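Local coordinates for protein ribonucleoside-diphosphate reductase subunit beta (Clostridium botulinum, PDB 6ZJK) that probably supplies, from a di-iron centre, the radical with which its partner subunit reduces ribonucleoside diphosphates to deoxyribonucleotides, at residues F102-D107 / I206-S210; Q136-H140 / D237-H241. All blocks are in the same frame, centred on the assembly; numbering follows the deposited sequence.

Contact 1 (F102-D107 / I206-S210). With FE (Fe (III) ion), chain H.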
# COMPACT_ATOMS: atom_id res chain seq x y z
N PHE A 102 21.65 6.16 0.27
CA PHE A 102 21.48 4.80 0.78
C PHE A 102 20.09 4.59 1.36
O PHE A 102 19.44 3.57 1.06
CB PHE A 102 22.54 4.52 1.84
CG PHE A 102 22.44 3.15 2.44
CD1 PHE A 102 22.56 2.01 1.65
CD2 PHE A 102 22.22 3.00 3.80
CE1 PHE A 102 22.47 0.75 2.21
CE2 PHE A 102 22.13 1.73 4.37
CZ PHE A 102 22.27 0.61 3.56
N LEU A 103 19.60 5.53 2.15
CA LEU A 103 18.28 5.36 2.75
C LEU A 103 17.18 5.33 1.68
O LEU A 103 16.23 4.54 1.78
CB LEU A 103 18.02 6.46 3.78
CG LEU A 103 18.98 6.55 4.97
CD1 LEU A 103 18.49 7.56 6.02
CD2 LEU A 103 19.25 5.18 5.62
N ASN A 104 17.33 6.13 0.62
CA ASN A 104 16.36 6.11 -0.48
C ASN A 104 16.34 4.75 -1.17
O ASN A 104 15.28 4.28 -1.60
CB ASN A 104 16.67 7.21 -1.51
CG ASN A 104 15.56 7.38 -2.56
OD1 ASN A 104 14.40 7.65 -2.24
ND2 ASN A 104 15.92 7.23 -3.82
N PHE A 105 17.50 4.12 -1.29
CA PHE A 105 17.53 2.75 -1.80
C PHE A 105 16.78 1.80 -0.86
O PHE A 105 16.04 0.93 -1.32
CB PHE A 105 18.98 2.29 -1.98
CG PHE A 105 19.12 0.80 -2.03
CD1 PHE A 105 18.98 0.13 -3.24
CD2 PHE A 105 19.34 0.06 -0.87
CE1 PHE A 105 19.10 -1.25 -3.28
CE2 PHE A 105 19.44 -1.31 -0.91
CZ PHE A 105 19.33 -1.97 -2.11
N LEU A 106 16.91 1.99 0.45
CA LEU A 106 16.28 1.09 1.42
C LEU A 106 14.75 1.09 1.34
O LEU A 106 14.16 0.10 1.21
CB LEU A 106 16.77 1.35 2.82
CG LEU A 106 18.20 1.04 3.17
CD1 LEU A 106 18.48 1.23 4.61
CD2 LEU A 106 18.74 -0.25 2.66
N ASP A 107 14.17 2.26 1.38
CA ASP A 107 12.77 2.42 1.28
C ASP A 107 12.26 2.01 -0.10
O ASP A 107 11.20 1.51 -0.20
CB ASP A 107 12.36 3.80 1.63
CG ASP A 107 12.38 4.07 3.12
OD1 ASP A 107 11.82 3.34 3.91
OD2 ASP A 107 12.91 5.07 3.51
N ILE A 206 18.16 -1.85 12.37
CA ILE A 206 19.60 -1.58 12.45
C ILE A 206 20.03 -0.52 11.43
O ILE A 206 20.58 0.52 11.81
CB ILE A 206 20.41 -2.87 12.25
CG1 ILE A 206 20.04 -3.90 13.34
CG2 ILE A 206 21.93 -2.56 12.29
CD1 ILE A 206 20.36 -3.44 14.76
N TYR A 207 19.77 -0.76 10.13
CA TYR A 207 20.31 0.14 9.10
C TYR A 207 19.69 1.53 9.23
O TYR A 207 20.42 2.53 9.21
CB TYR A 207 20.08 -0.41 7.69
CG TYR A 207 20.66 -1.80 7.44
CD1 TYR A 207 21.72 -2.28 8.20
CD2 TYR A 207 20.13 -2.63 6.46
CE1 TYR A 207 22.24 -3.55 7.97
CE2 TYR A 207 20.64 -3.90 6.23
CZ TYR A 207 21.70 -4.36 6.99
OH TYR A 207 22.22 -5.61 6.78
N PHE A 208 18.41 1.58 9.49
CA PHE A 208 17.77 2.83 9.59
C PHE A 208 18.17 3.59 10.82
O PHE A 208 18.28 4.75 10.76
CB PHE A 208 16.25 2.73 9.41
CG PHE A 208 15.79 3.14 8.06
CD1 PHE A 208 15.63 4.44 7.74
CD2 PHE A 208 15.57 2.23 7.12
CE1 PHE A 208 15.25 4.79 6.49
CE2 PHE A 208 15.21 2.57 5.87
CZ PHE A 208 15.05 3.86 5.56
N TYR A 209 18.36 2.90 11.93
CA TYR A 209 18.74 3.53 13.19
C TYR A 209 20.11 4.15 13.09
O TYR A 209 20.35 5.15 13.62
CB TYR A 209 18.54 2.57 14.38
CG TYR A 209 17.13 2.59 14.86
CD1 TYR A 209 16.17 1.89 14.22
CD2 TYR A 209 16.77 3.33 15.92
CE1 TYR A 209 14.87 1.93 14.63
CE2 TYR A 209 15.47 3.37 16.35
CZ TYR A 209 14.53 2.66 15.67
OH TYR A 209 13.27 2.71 16.08
N SER A 210 20.99 3.53 12.36
CA SER A 210 22.29 4.13 12.10
C SER A 210 22.16 5.45 11.34
O SER A 210 22.88 6.41 11.63
CB SER A 210 23.16 3.15 11.31
OG SER A 210 24.37 3.77 10.85
FE FE H . 10.88 3.54 5.89
O HOH W 1 10.02 2.85 8.04
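In the four-helix core that holds the di-iron site of a class I ribonucleotide reductase small subunit, F208 of helix 190-220 reaches across to L103, L106 and D107 of helix 90-118. The two short helical segments run roughly antiparallel, 148° between their directions, with axes 10.9 Å apart at closest approach. That gap is wide enough for an aromatic ring, and F208 contributes the most buried surface of any residue here. Its CB does not aim straight at the other helix, but chi1 of -101° swings the ring across. One face of the ring receives the methyl L103 CD2, displaced toward the rim, with CE1 as its nearest ring atom. L106 runs past F208 in the opposite sense, bringing its CB to 3.6 Å from F208 CE2. The far end of the same leucine packs on Y207, CD1 lying 3.8 Å from Y207 CB as the two side chains cross nearly at right angles. No hydrogen bond joins the segments; apolar side chains carry the contact up to the metal end. There the D107 carboxylate divides its oxygens: OD2 is hydrogen-bonded to the Y144 hydroxyl of helix 124-151 and also meets the ring, 3.2 Å from F208 CZ, with carboxylate and ring planes 40° apart. The other oxygen, D107 OD1, binds the chain H iron at 2.2 Å.

Contact 2 (Q136-H140 / D237-H241). With FE (Fe (III) ion), chain G; FE (Fe (III) ion), chain H.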
# COMPACT_ATOMS: atom_id res chain seq x y z
N GLN A 136 3.52 3.66 3.77
CA GLN A 136 4.40 4.51 4.59
C GLN A 136 5.81 4.56 4.03
O GLN A 136 6.48 5.60 4.14
CB GLN A 136 4.45 4.03 6.05
CG GLN A 136 3.14 4.26 6.80
CD GLN A 136 3.14 3.83 8.25
OE1 GLN A 136 4.08 3.19 8.74
NE2 GLN A 136 2.07 4.21 8.96
N GLU A 137 6.28 3.49 3.44
CA GLU A 137 7.58 3.44 2.85
C GLU A 137 7.61 4.35 1.59
O GLU A 137 8.59 4.99 1.35
CB GLU A 137 8.01 2.04 2.51
CG GLU A 137 8.10 0.99 3.61
CD GLU A 137 8.90 1.31 4.86
OE1 GLU A 137 9.12 2.43 5.19
OE2 GLU A 137 9.28 0.41 5.57
N GLU A 138 6.54 4.38 0.81
CA GLU A 138 6.46 5.30 -0.31
C GLU A 138 6.53 6.75 0.16
O GLU A 138 7.15 7.60 -0.51
CB GLU A 138 5.18 5.07 -1.13
CG GLU A 138 5.08 3.70 -1.80
CD GLU A 138 5.92 3.57 -3.05
OE1 GLU A 138 6.66 4.52 -3.40
OE2 GLU A 138 5.83 2.52 -3.72
N ILE A 139 5.89 7.06 1.28
CA ILE A 139 5.96 8.42 1.82
C ILE A 139 7.38 8.77 2.27
O ILE A 139 7.84 9.91 2.10
CB ILE A 139 4.91 8.60 2.92
CG1 ILE A 139 3.51 8.56 2.28
CG2 ILE A 139 5.10 9.90 3.69
CD1 ILE A 139 2.42 9.02 3.21
N HIS A 140 8.11 7.79 2.74
CA HIS A 140 9.46 7.99 3.22
C HIS A 140 10.35 8.34 2.06
O HIS A 140 11.05 9.27 2.09
CB HIS A 140 9.99 6.78 3.99
CG HIS A 140 9.30 6.55 5.30
ND1 HIS A 140 9.39 5.36 5.99
CD2 HIS A 140 8.46 7.33 5.99
CE1 HIS A 140 8.63 5.46 7.06
NE2 HIS A 140 8.07 6.63 7.08
N ASP A 237 7.33 6.01 12.48
CA ASP A 237 6.79 4.97 11.70
C ASP A 237 7.65 3.73 11.84
O ASP A 237 7.17 2.69 11.97
CB ASP A 237 6.71 5.31 10.20
CG ASP A 237 5.65 6.35 9.84
OD1 ASP A 237 4.80 6.73 10.59
OD2 ASP A 237 5.72 6.83 8.74
N GLU A 238 8.96 3.85 11.84
CA GLU A 238 9.83 2.71 11.94
C GLU A 238 9.63 1.85 13.20
O GLU A 238 9.76 0.71 13.16
CB GLU A 238 11.28 3.14 11.80
CG GLU A 238 12.23 2.05 11.48
CD GLU A 238 12.20 1.65 10.03
OE1 GLU A 238 12.79 2.29 9.16
OE2 GLU A 238 11.53 0.73 9.70
N VAL A 239 9.31 2.46 14.30
CA VAL A 239 9.02 1.74 15.50
C VAL A 239 7.88 0.77 15.31
O VAL A 239 7.99 -0.33 15.69
CB VAL A 239 8.72 2.68 16.64
CG1 VAL A 239 8.18 1.90 17.79
CG2 VAL A 239 10.00 3.35 17.04
N THR A 240 6.82 1.19 14.64
CA THR A 240 5.69 0.38 14.34
C THR A 240 6.04 -0.71 13.38
O THR A 240 5.54 -1.76 13.49
CB THR A 240 4.48 1.21 13.87
OG1 THR A 240 4.68 1.70 12.55
CG2 THR A 240 4.28 2.33 14.72
N HIS A 241 6.96 -0.49 12.47
CA HIS A 241 7.34 -1.54 11.53
C HIS A 241 8.13 -2.63 12.23
O HIS A 241 8.10 -3.74 11.86
CB HIS A 241 8.13 -1.03 10.34
CG HIS A 241 7.44 0.01 9.51
ND1 HIS A 241 7.98 0.49 8.35
CD2 HIS A 241 6.27 0.65 9.67
CE1 HIS A 241 7.17 1.39 7.85
NE2 HIS A 241 6.14 1.53 8.64
FE FE G . 10.20 0.77 7.52
FE FE H . 10.88 3.54 5.89
O HOH W 2 3.22 4.32 11.88
O HOH W 1 10.02 2.85 8.04
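H241 of helix 225-255 and H140 of helix 124-151 each bind one iron through ND1 and give NE2 to a hydrogen bond with the opposite helix. H241 NE2 donates to Q136 OE1 at 2.6 Å, nearly straight at 165°; the oxygen lies in the imidazole plane, and the amide is almost coplanar with the ring. Q136 reaches it with its chain extended beyond CG (chi2 -179°). H140 NE2 donates to the anti lone pair of D237 OD2 at 2.9 Å, somewhat tilted from its ring plane. Held by iron at ND1 and by these bonds at NE2, both imidazoles are probably restrained in rotation. The Q136 amide stacks on the D237 carboxylate, and water 2 links Q136 NE2, D237 OD1 and T240 OG1. E137, bent at chi2 (-52°), bridges the metals: OE1 binds the chain H iron and OE2 the chain G iron, each at 2.2 Å. E238 OE2 coordinates the chain G iron more loosely, at 2.5 Å. Beyond the segments, W71 donates to D237 OD2, helix 58-68 packs M66 against Q136 and T240, helix 190-220 lays Y209 against E238 and V239, and helix 90-118 borders E137 with Q110 and S111.

How the contacts relate
Contacts 1 and 2 build one di-iron site from four helices, their centres 11 Å apart. Two consecutive helices, 90-118 and 124-151, each face one of the later consecutive pair, 190-220 and 225-255, so the contacts interleave along the chain. The chain H iron is their common point: D107 of contact 1 joins E137 and H140 of contact 2 there, with D107 OD1 3.1 Å from E137 OE1, a closeness of carboxylates that the shared cation probably offsets. Water 1 lies between the metals, 2.4 Å from the chain H iron and 2.2 Å from the chain G iron. E204 completes the protein ligands of the latter. F208 CG packs 3.3 Å from E238 OE1, placing contact 1's aromatic ring beside a ligand of contact 2.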